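Local atomic coordinates of ORF 37 (Human herpesvirus 8 type M, PDB entry 3FHD), a protein that processes branched or non-linear viral DNA as an endonuclease and exonuclease of the PD-(D/E)XK superfamily, acting on double- and single-stranded substrates. Residues A[54-66]-A[84-96]. Residues are numbered along the deposited sequence; the frame is centred on the assembly and turned at random.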
ATOM      1  N   LEU A  54     -10.916  -9.429  17.906  1.00 21.60           N
ATOM      2  CA  LEU A  54     -10.502  -9.489  16.516  1.00 23.12           C
ATOM      3  C   LEU A  54      -8.978  -9.350  16.358  1.00 23.50           C
ATOM      4  O   LEU A  54      -8.377 -10.041  15.526  1.00 23.77           O
ATOM      5  CB  LEU A  54     -11.272  -8.454  15.687  1.00 24.12           C
ATOM      6  CG  LEU A  54     -12.638  -8.950  15.184  1.00 26.92           C
ATOM      7  CD1 LEU A  54     -13.532  -7.791  14.864  1.00 29.75           C
ATOM      8  CD2 LEU A  54     -12.432  -9.800  13.939  1.00 28.97           C
ATOM      9  N   ALA A  55      -8.352  -8.484  17.160  1.00 23.77           N
ATOM     10  CA  ALA A  55      -6.879  -8.358  17.105  1.00 24.25           C
ATOM     11  C   ALA A  55      -6.215  -9.689  17.467  1.00 23.92           C
ATOM     12  O   ALA A  55      -5.128  -9.981  16.994  1.00 24.11           O
ATOM     13  CB  ALA A  55      -6.367  -7.219  18.034  1.00 23.79           C
ATOM     14  N   SER A  56      -6.892 -10.507  18.277  1.00 21.68           N
ATOM     15  CA  SER A  56      -6.362 -11.830  18.629  1.00 21.77           C
ATOM     16  C   SER A  56      -6.393 -12.918  17.542  1.00 20.91           C
ATOM     17  O   SER A  56      -6.001 -14.065  17.807  1.00 21.76           O
ATOM     18  CB  SER A  56      -7.025 -12.368  19.897  1.00 21.96           C
ATOM     19  OG  SER A  56      -8.320 -12.894  19.620  1.00 23.87           O
ATOM     20  N   LEU A  57      -6.877 -12.574  16.353  1.00 18.56           N
ATOM     21  CA  LEU A  57      -6.970 -13.536  15.247  1.00 17.71           C
ATOM     22  C   LEU A  57      -5.765 -13.393  14.293  1.00 16.22           C
ATOM     23  O   LEU A  57      -5.840 -13.773  13.140  1.00 16.62           O
ATOM     24  CB  LEU A  57      -8.297 -13.349  14.511  1.00 16.52           C
ATOM     25  CG  LEU A  57      -9.580 -13.575  15.366  1.00 18.29           C
ATOM     26  CD1 LEU A  57     -10.815 -13.570  14.474  1.00 18.26           C
ATOM     27  CD2 LEU A  57      -9.512 -14.860  16.150  1.00 17.74           C
ATOM     28  N   SER A  58      -4.675 -12.825  14.802  1.00 15.71           N
ATOM     29  CA  SER A  58      -3.447 -12.547  14.031  1.00 15.50           C
ATOM     30  C   SER A  58      -2.607 -13.814  13.746  1.00 15.54           C
ATOM     31  O   SER A  58      -2.718 -14.807  14.450  1.00 16.09           O
ATOM     32  CB  SER A  58      -2.602 -11.540  14.832  1.00 16.00           C
ATOM     33  OG  SER A  58      -2.096 -12.162  16.000  1.00 18.42           O
ATOM     34  N   PHE A  59      -1.726 -13.748  12.761  1.00 15.03           N
ATOM     35  CA  PHE A  59      -0.763 -14.824  12.487  1.00 15.08           C
ATOM     36  C   PHE A  59       0.105 -15.097  13.747  1.00 15.33           C
ATOM     37  O   PHE A  59       0.395 -16.239  14.052  1.00 14.79           O
ATOM     38  CB  PHE A  59       0.128 -14.381  11.322  1.00 15.46           C
ATOM     39  CG  PHE A  59       1.000 -15.506  10.691  1.00 15.87           C
ATOM     40  CD1 PHE A  59       0.498 -16.769  10.440  1.00 15.33           C
ATOM     41  CD2 PHE A  59       2.295 -15.222  10.264  1.00 19.67           C
ATOM     42  CE1 PHE A  59       1.305 -17.787   9.853  1.00 19.15           C
ATOM     43  CE2 PHE A  59       3.109 -16.250   9.640  1.00 18.21           C
ATOM     44  CZ  PHE A  59       2.588 -17.502   9.419  1.00 17.15           C
ATOM     45  N   SER A  60       0.518 -14.048  14.454  1.00 16.15           N
ATOM     46  CA  SER A  60       1.369 -14.203  15.652  1.00 17.39           C
ATOM     47  C   SER A  60       0.667 -15.032  16.730  1.00 18.47           C
ATOM     48  O   SER A  60       1.263 -15.978  17.274  1.00 18.54           O
ATOM     49  CB  SER A  60       1.834 -12.832  16.179  1.00 18.39           C
ATOM     50  OG  SER A  60       2.571 -12.118  15.172  1.00 20.57           O
ATOM     51  N   LYS A  61      -0.596 -14.702  17.028  1.00 18.27           N
ATOM     52  CA  LYS A  61      -1.346 -15.440  18.032  1.00 19.95           C
ATOM     53  C   LYS A  61      -1.654 -16.871  17.560  1.00 19.75           C
ATOM     54  O   LYS A  61      -1.681 -17.802  18.356  1.00 20.48           O
ATOM     55  CB  LYS A  61      -2.636 -14.702  18.404  1.00 21.11           C
ATOM     56  CG  LYS A  61      -2.431 -13.331  19.089  1.00 23.74           C
ATOM     57  CD  LYS A  61      -1.701 -13.429  20.414  1.00 30.15           C
ATOM     58  CE  LYS A  61      -1.922 -12.158  21.285  1.00 30.86           C
ATOM     59  NZ  LYS A  61      -1.690 -10.859  20.540  1.00 36.46           N
ATOM     60  N   PHE A  62      -1.920 -17.038  16.266  1.00 19.29           N
ATOM     61  CA  PHE A  62      -1.995 -18.370  15.661  1.00 18.66           C
ATOM     62  C   PHE A  62      -0.722 -19.228  15.988  1.00 18.33           C
ATOM     63  O   PHE A  62      -0.823 -20.343  16.499  1.00 17.30           O
ATOM     64  CB  PHE A  62      -2.246 -18.211  14.150  1.00 19.83           C
ATOM     65  CG  PHE A  62      -2.176 -19.493  13.371  1.00 20.19           C
ATOM     66  CD1 PHE A  62      -3.226 -20.409  13.413  1.00 20.88           C
ATOM     67  CD2 PHE A  62      -1.080 -19.763  12.580  1.00 20.41           C
ATOM     68  CE1 PHE A  62      -3.159 -21.592  12.668  1.00 23.80           C
ATOM     69  CE2 PHE A  62      -0.993 -20.948  11.832  1.00 23.67           C
ATOM     70  CZ  PHE A  62      -2.036 -21.860  11.877  1.00 21.53           C
ATOM     71  N   LEU A  63       0.470 -18.699  15.715  1.00 17.73           N
ATOM     72  CA  LEU A  63       1.702 -19.464  15.865  1.00 18.44           C
ATOM     73  C   LEU A  63       2.077 -19.715  17.335  1.00 18.57           C
ATOM     74  O   LEU A  63       2.880 -20.623  17.649  1.00 18.67           O
ATOM     75  CB  LEU A  63       2.856 -18.751  15.137  1.00 18.11           C
ATOM     76  CG  LEU A  63       2.730 -18.625  13.625  1.00 20.13           C
ATOM     77  CD1 LEU A  63       3.952 -17.863  13.074  1.00 18.91           C
ATOM     78  CD2 LEU A  63       2.571 -20.001  12.995  1.00 18.88           C
ATOM     79  N   LYS A  64       1.475 -18.928  18.226  1.00 18.91           N
ATOM     80  CA  LYS A  64       1.736 -18.990  19.671  1.00 19.01           C
ATOM     81  C   LYS A  64       0.738 -19.916  20.354  1.00 19.19           C
ATOM     82  O   LYS A  64       0.928 -20.269  21.517  1.00 18.82           O
ATOM     83  CB  LYS A  64       1.654 -17.589  20.308  1.00 19.00           C
ATOM     84  CG  LYS A  64       2.822 -16.650  19.936  1.00 22.37           C
ATOM     85  CD  LYS A  64       3.897 -16.699  20.983  1.00 25.24           C
ATOM     86  CE  LYS A  64       5.253 -16.174  20.500  1.00 26.87           C
ATOM     87  NZ  LYS A  64       6.001 -15.597  21.673  1.00 30.67           N
ATOM     88  N   HIS A  65      -0.315 -20.309  19.634  1.00 19.08           N
ATOM     89  CA  HIS A  65      -1.390 -21.154  20.221  1.00 19.46           C
ATOM     90  C   HIS A  65      -0.825 -22.509  20.675  1.00 19.07           C
ATOM     91  O   HIS A  65       0.101 -23.027  20.056  1.00 19.45           O
ATOM     92  CB  HIS A  65      -2.516 -21.347  19.187  1.00 19.83           C
ATOM     93  CG  HIS A  65      -3.776 -21.935  19.753  1.00 21.20           C
ATOM     94  ND1 HIS A  65      -3.890 -23.269  20.090  1.00 24.17           N
ATOM     95  CD2 HIS A  65      -4.982 -21.378  20.030  1.00 24.10           C
ATOM     96  CE1 HIS A  65      -5.103 -23.506  20.566  1.00 23.15           C
ATOM     97  NE2 HIS A  65      -5.783 -22.374  20.547  1.00 24.47           N
ATOM     98  N   ALA A  66      -1.379 -23.085  21.741  1.00 19.14           N
ATOM     99  CA  ALA A  66      -0.938 -24.392  22.237  1.00 19.16           C
ATOM    100  C   ALA A  66      -0.915 -25.501  21.171  1.00 19.33           C
ATOM    101  O   ALA A  66       0.003 -26.323  21.144  1.00 19.50           O
ATOM    102  CB  ALA A  66      -1.788 -24.822  23.456  1.00 19.21           C
ATOM    103  N   LEU A  84       2.721 -22.312   5.619  1.00 16.09           N
ATOM    104  CA  LEU A  84       2.148 -22.048   6.951  1.00 17.68           C
ATOM    105  C   LEU A  84       1.231 -20.783   6.939  1.00 16.54           C
ATOM    106  O   LEU A  84       0.222 -20.717   7.651  1.00 16.06           O
ATOM    107  CB  LEU A  84       3.282 -21.953   7.985  1.00 17.83           C
ATOM    108  CG  LEU A  84       2.919 -21.753   9.452  1.00 18.77           C
ATOM    109  CD1 LEU A  84       1.873 -22.787   9.924  1.00 21.07           C
ATOM    110  CD2 LEU A  84       4.191 -21.780  10.323  1.00 20.51           C
ATOM    111  N   ARG A  85       1.580 -19.809   6.106  1.00 17.71           N
ATOM    112  CA  ARG A  85       0.732 -18.617   5.885  1.00 17.20           C
ATOM    113  C   ARG A  85      -0.626 -19.006   5.238  1.00 16.58           C
ATOM    114  O   ARG A  85      -1.665 -18.462   5.635  1.00 14.10           O
ATOM    115  CB  ARG A  85       1.484 -17.599   4.999  1.00 16.86           C
ATOM    116  CG  ARG A  85       0.761 -16.262   4.829  1.00 18.10           C
ATOM    117  CD  ARG A  85       0.619 -15.507   6.130  1.00 16.91           C
ATOM    118  NE  ARG A  85      -0.325 -14.381   5.981  1.00 19.69           N
ATOM    119  CZ  ARG A  85      -0.486 -13.397   6.862  1.00 19.36           C
ATOM    120  NH1 ARG A  85       0.287 -13.335   7.928  1.00 18.78           N
ATOM    121  NH2 ARG A  85      -1.394 -12.446   6.628  1.00 20.14           N
ATOM    122  N   MET A  86      -0.588 -19.930   4.266  1.00 16.56           N
ATOM    123  CA  MET A  86      -1.809 -20.489   3.633  1.00 16.97           C
ATOM    124  C   MET A  86      -2.675 -21.196   4.679  1.00 15.61           C
ATOM    125  O   MET A  86      -3.880 -20.963   4.736  1.00 15.96           O
ATOM    126  CB  MET A  86      -1.463 -21.461   2.485  1.00 17.19           C
ATOM    127  CG  MET A  86      -0.991 -20.768   1.201  1.00 19.02           C
ATOM    128  SD  MET A  86      -2.126 -19.531   0.512  1.00 24.96           S
ATOM    129  CE  MET A  86      -0.936 -18.300   0.204  1.00 23.89           C
ATOM    130  N   ALA A  87      -2.043 -22.003   5.540  1.00 14.88           N
ATOM    131  CA  ALA A  87      -2.732 -22.686   6.671  1.00 14.96           C
ATOM    132  C   ALA A  87      -3.436 -21.670   7.587  1.00 15.89           C
ATOM    133  O   ALA A  87      -4.619 -21.841   7.934  1.00 16.92           O
ATOM    134  CB  ALA A  87      -1.724 -23.507   7.487  1.00 14.20           C
ATOM    135  N   TYR A  88      -2.702 -20.635   7.992  1.00 15.43           N
ATOM    136  CA  TYR A  88      -3.275 -19.517   8.768  1.00 15.23           C
ATOM    137  C   TYR A  88      -4.473 -18.874   8.064  1.00 15.06           C
ATOM    138  O   TYR A  88      -5.514 -18.657   8.707  1.00 14.35           O
ATOM    139  CB  TYR A  88      -2.214 -18.427   9.041  1.00 16.66           C
ATOM    140  CG  TYR A  88      -2.823 -17.116   9.535  1.00 15.10           C
ATOM    141  CD1 TYR A  88      -3.418 -17.037  10.789  1.00 17.58           C
ATOM    142  CD2 TYR A  88      -2.832 -15.978   8.712  1.00 19.20           C
ATOM    143  CE1 TYR A  88      -4.015 -15.832  11.251  1.00 15.03           C
ATOM    144  CE2 TYR A  88      -3.439 -14.774   9.145  1.00 17.12           C
ATOM    145  CZ  TYR A  88      -3.999 -14.716  10.428  1.00 16.84           C
ATOM    146  OH  TYR A  88      -4.587 -13.541  10.851  1.00 18.81           O
ATOM    147  N   ASN A  89      -4.329 -18.559   6.765  1.00 15.84           N
ATOM    148  CA  ASN A  89      -5.450 -17.957   6.003  1.00 16.84           C
ATOM    149  C   ASN A  89      -6.709 -18.826   6.129  1.00 16.15           C
ATOM    150  O   ASN A  89      -7.812 -18.329   6.345  1.00 15.02           O
ATOM    151  CB  ASN A  89      -5.109 -17.752   4.525  1.00 16.80           C
ATOM    152  CG  ASN A  89      -4.402 -16.394   4.260  1.00 20.54           C
ATOM    153  OD1 ASN A  89      -4.948 -15.522   3.585  1.00 26.37           O
ATOM    154  ND2 ASN A  89      -3.227 -16.214   4.816  1.00 23.96           N
ATOM    155  N   TYR A  90      -6.544 -20.135   5.993  1.00 15.83           N
ATOM    156  CA  TYR A  90      -7.686 -21.028   6.156  1.00 16.14           C
ATOM    157  C   TYR A  90      -8.370 -20.894   7.520  1.00 15.79           C
ATOM    158  O   TYR A  90      -9.577 -20.672   7.586  1.00 16.66           O
ATOM    159  CB  TYR A  90      -7.314 -22.495   5.867  1.00 15.38           C
ATOM    160  CG  TYR A  90      -8.455 -23.409   6.267  1.00 17.34           C
ATOM    161  CD1 TYR A  90      -9.639 -23.459   5.501  1.00 16.65           C
ATOM    162  CD2 TYR A  90      -8.367 -24.207   7.407  1.00 16.21           C
ATOM    163  CE1 TYR A  90     -10.703 -24.286   5.878  1.00 15.86           C
ATOM    164  CE2 TYR A  90      -9.441 -25.058   7.782  1.00 15.95           C
ATOM    165  CZ  TYR A  90     -10.582 -25.082   7.018  1.00 16.94           C
ATOM    166  OH  TYR A  90     -11.622 -25.927   7.378  1.00 19.37           O
ATOM    167  N   PHE A  91      -7.613 -21.038   8.605  1.00 15.59           N
ATOM    168  CA  PHE A  91      -8.178 -20.905   9.961  1.00 14.76           C
ATOM    169  C   PHE A  91      -8.800 -19.534  10.206  1.00 14.74           C
ATOM    170  O   PHE A  91      -9.867 -19.430  10.857  1.00 14.29           O
ATOM    171  CB  PHE A  91      -7.104 -21.194  11.026  1.00 14.67           C
ATOM    172  CG  PHE A  91      -6.746 -22.673  11.129  1.00 16.05           C
ATOM    173  CD1 PHE A  91      -7.629 -23.567  11.714  1.00 17.49           C
ATOM    174  CD2 PHE A  91      -5.561 -23.150  10.592  1.00 15.61           C
ATOM    175  CE1 PHE A  91      -7.332 -24.951  11.789  1.00 17.38           C
ATOM    176  CE2 PHE A  91      -5.233 -24.508  10.662  1.00 16.44           C
ATOM    177  CZ  PHE A  91      -6.136 -25.421  11.269  1.00 15.55           C
ATOM    178  N   LEU A  92      -8.109 -18.488   9.750  1.00 13.72           N
ATOM    179  CA  LEU A  92      -8.610 -17.118   9.870  1.00 13.98           C
ATOM    180  C   LEU A  92      -9.994 -16.986   9.205  1.00 14.14           C
ATOM    181  O   LEU A  92     -10.952 -16.558   9.817  1.00 13.95           O
ATOM    182  CB  LEU A  92      -7.635 -16.125   9.205  1.00 13.74           C
ATOM    183  CG  LEU A  92      -8.163 -14.678   9.209  1.00 15.16           C
ATOM    184  CD1 LEU A  92      -8.581 -14.207  10.638  1.00 14.74           C
ATOM    185  CD2 LEU A  92      -7.136 -13.776   8.606  1.00 15.43           C
ATOM    186  N   PHE A  93     -10.061 -17.296   7.918  1.00 14.49           N
ATOM    187  CA  PHE A  93     -11.309 -17.174   7.185  1.00 16.03           C
ATOM    188  C   PHE A  93     -12.391 -18.193   7.558  1.00 16.28           C
ATOM    189  O   PHE A  93     -13.573 -17.868   7.474  1.00 17.16           O
ATOM    190  CB  PHE A  93     -11.075 -17.066   5.677  1.00 16.27           C
ATOM    191  CG  PHE A  93     -10.637 -15.680   5.255  1.00 18.32           C
ATOM    192  CD1 PHE A  93     -11.587 -14.746   4.823  1.00 19.64           C
ATOM    193  CD2 PHE A  93      -9.299 -15.290   5.359  1.00 18.23           C
ATOM    194  CE1 PHE A  93     -11.205 -13.454   4.443  1.00 20.93           C
ATOM    195  CE2 PHE A  93      -8.885 -13.990   4.991  1.00 17.18           C
ATOM    196  CZ  PHE A  93      -9.855 -13.052   4.541  1.00 19.79           C
ATOM    197  N   SER A  94     -12.014 -19.368   8.041  1.00 16.10           N
ATOM    198  CA  SER A  94     -13.036 -20.254   8.611  1.00 17.48           C
ATOM    199  C   SER A  94     -13.706 -19.558   9.811  1.00 17.84           C
ATOM    200  O   SER A  94     -14.927 -19.660   9.991  1.00 18.55           O
ATOM    201  CB  SER A  94     -12.463 -21.614   9.037  1.00 16.60           C
ATOM    202  OG  SER A  94     -13.529 -22.468   9.418  1.00 18.39           O
ATOM    203  N   LYS A  95     -12.926 -18.817  10.594  1.00 18.07           N
ATOM    204  CA  LYS A  95     -13.451 -18.162  11.812  1.00 19.04           C
ATOM    205  C   LYS A  95     -14.240 -16.872  11.490  1.00 19.88           C
ATOM    206  O   LYS A  95     -15.314 -16.628  12.067  1.00 20.11           O
ATOM    207  CB  LYS A  95     -12.301 -17.898  12.814  1.00 18.52           C
ATOM    208  CG  LYS A  95     -12.682 -17.176  14.138  1.00 18.63           C
ATOM    209  CD  LYS A  95     -13.728 -17.947  14.946  1.00 20.48           C
ATOM    210  CE  LYS A  95     -13.192 -19.317  15.360  1.00 21.03           C
ATOM    211  NZ  LYS A  95     -14.084 -19.985  16.353  1.00 19.27           N
ATOM    212  N   VAL A  96     -13.733 -16.062  10.552  1.00 20.66           N
ATOM    213  CA  VAL A  96     -14.273 -14.701  10.319  1.00 21.01           C
ATOM    214  C   VAL A  96     -15.137 -14.492   9.080  1.00 21.55           C
ATOM    215  O   VAL A  96     -15.803 -13.447   8.970  1.00 21.12           O
ATOM    216  CB  VAL A  96     -13.162 -13.590  10.289  1.00 20.31           C
ATOM    217  CG1 VAL A  96     -12.258 -13.689  11.483  1.00 20.97           C
ATOM    218  CG2 VAL A  96     -12.382 -13.612   8.967  1.00 21.92           C
TER
HETATM  219  O   HOH W   1      -1.893 -12.045  10.480  1.00 20.09           O
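The Y88 ring is enclosed on two faces: F59 CA lies over one, toward the rim, with F59 CB 4.1 Å from the Y88 ring centroid in a CH-pi contact, while L92 CB of its own helix lies over the other. At its edge, in the ring plane, sits the carbonyl oxygen of L57. The F59 ring is likewise sandwiched, with L63 CD1 on one face and R85 CD centred over the opposite one, 4.2 Å from the F59 centroid. F62 receives Y88 CA over one face and L84 CD1 at its edge. Together F59, F62, Y88 and F91 form an aromatic cluster, in which the F59 and Y88 planes are tilted 56° apart and F62 CE1 meets F91 CD2 with their rings at 36°. This cluster joins helix 59-64 to helix 83-100 in the helical N-terminal part of the nuclease, away from the magnesium site; the axes of 59-64 and 84-96 cross at 101°, 10.6 Å apart at their closest. One direct hydrogen bond links the segments: Y88 OH donates to L57 O (2.6 Å) on a lone pair, in the carbonyl plane. A water accepts from F59 N at 2.9 Å and donates weakly to Y88 OH. R85 bends at chi2, which carries its chain over F59, while its NH2 bonds L160 O and its NE bonds Q231 OE1. Beyond the rings, L57 CB rests against L92 CD1 at 4.0 Å.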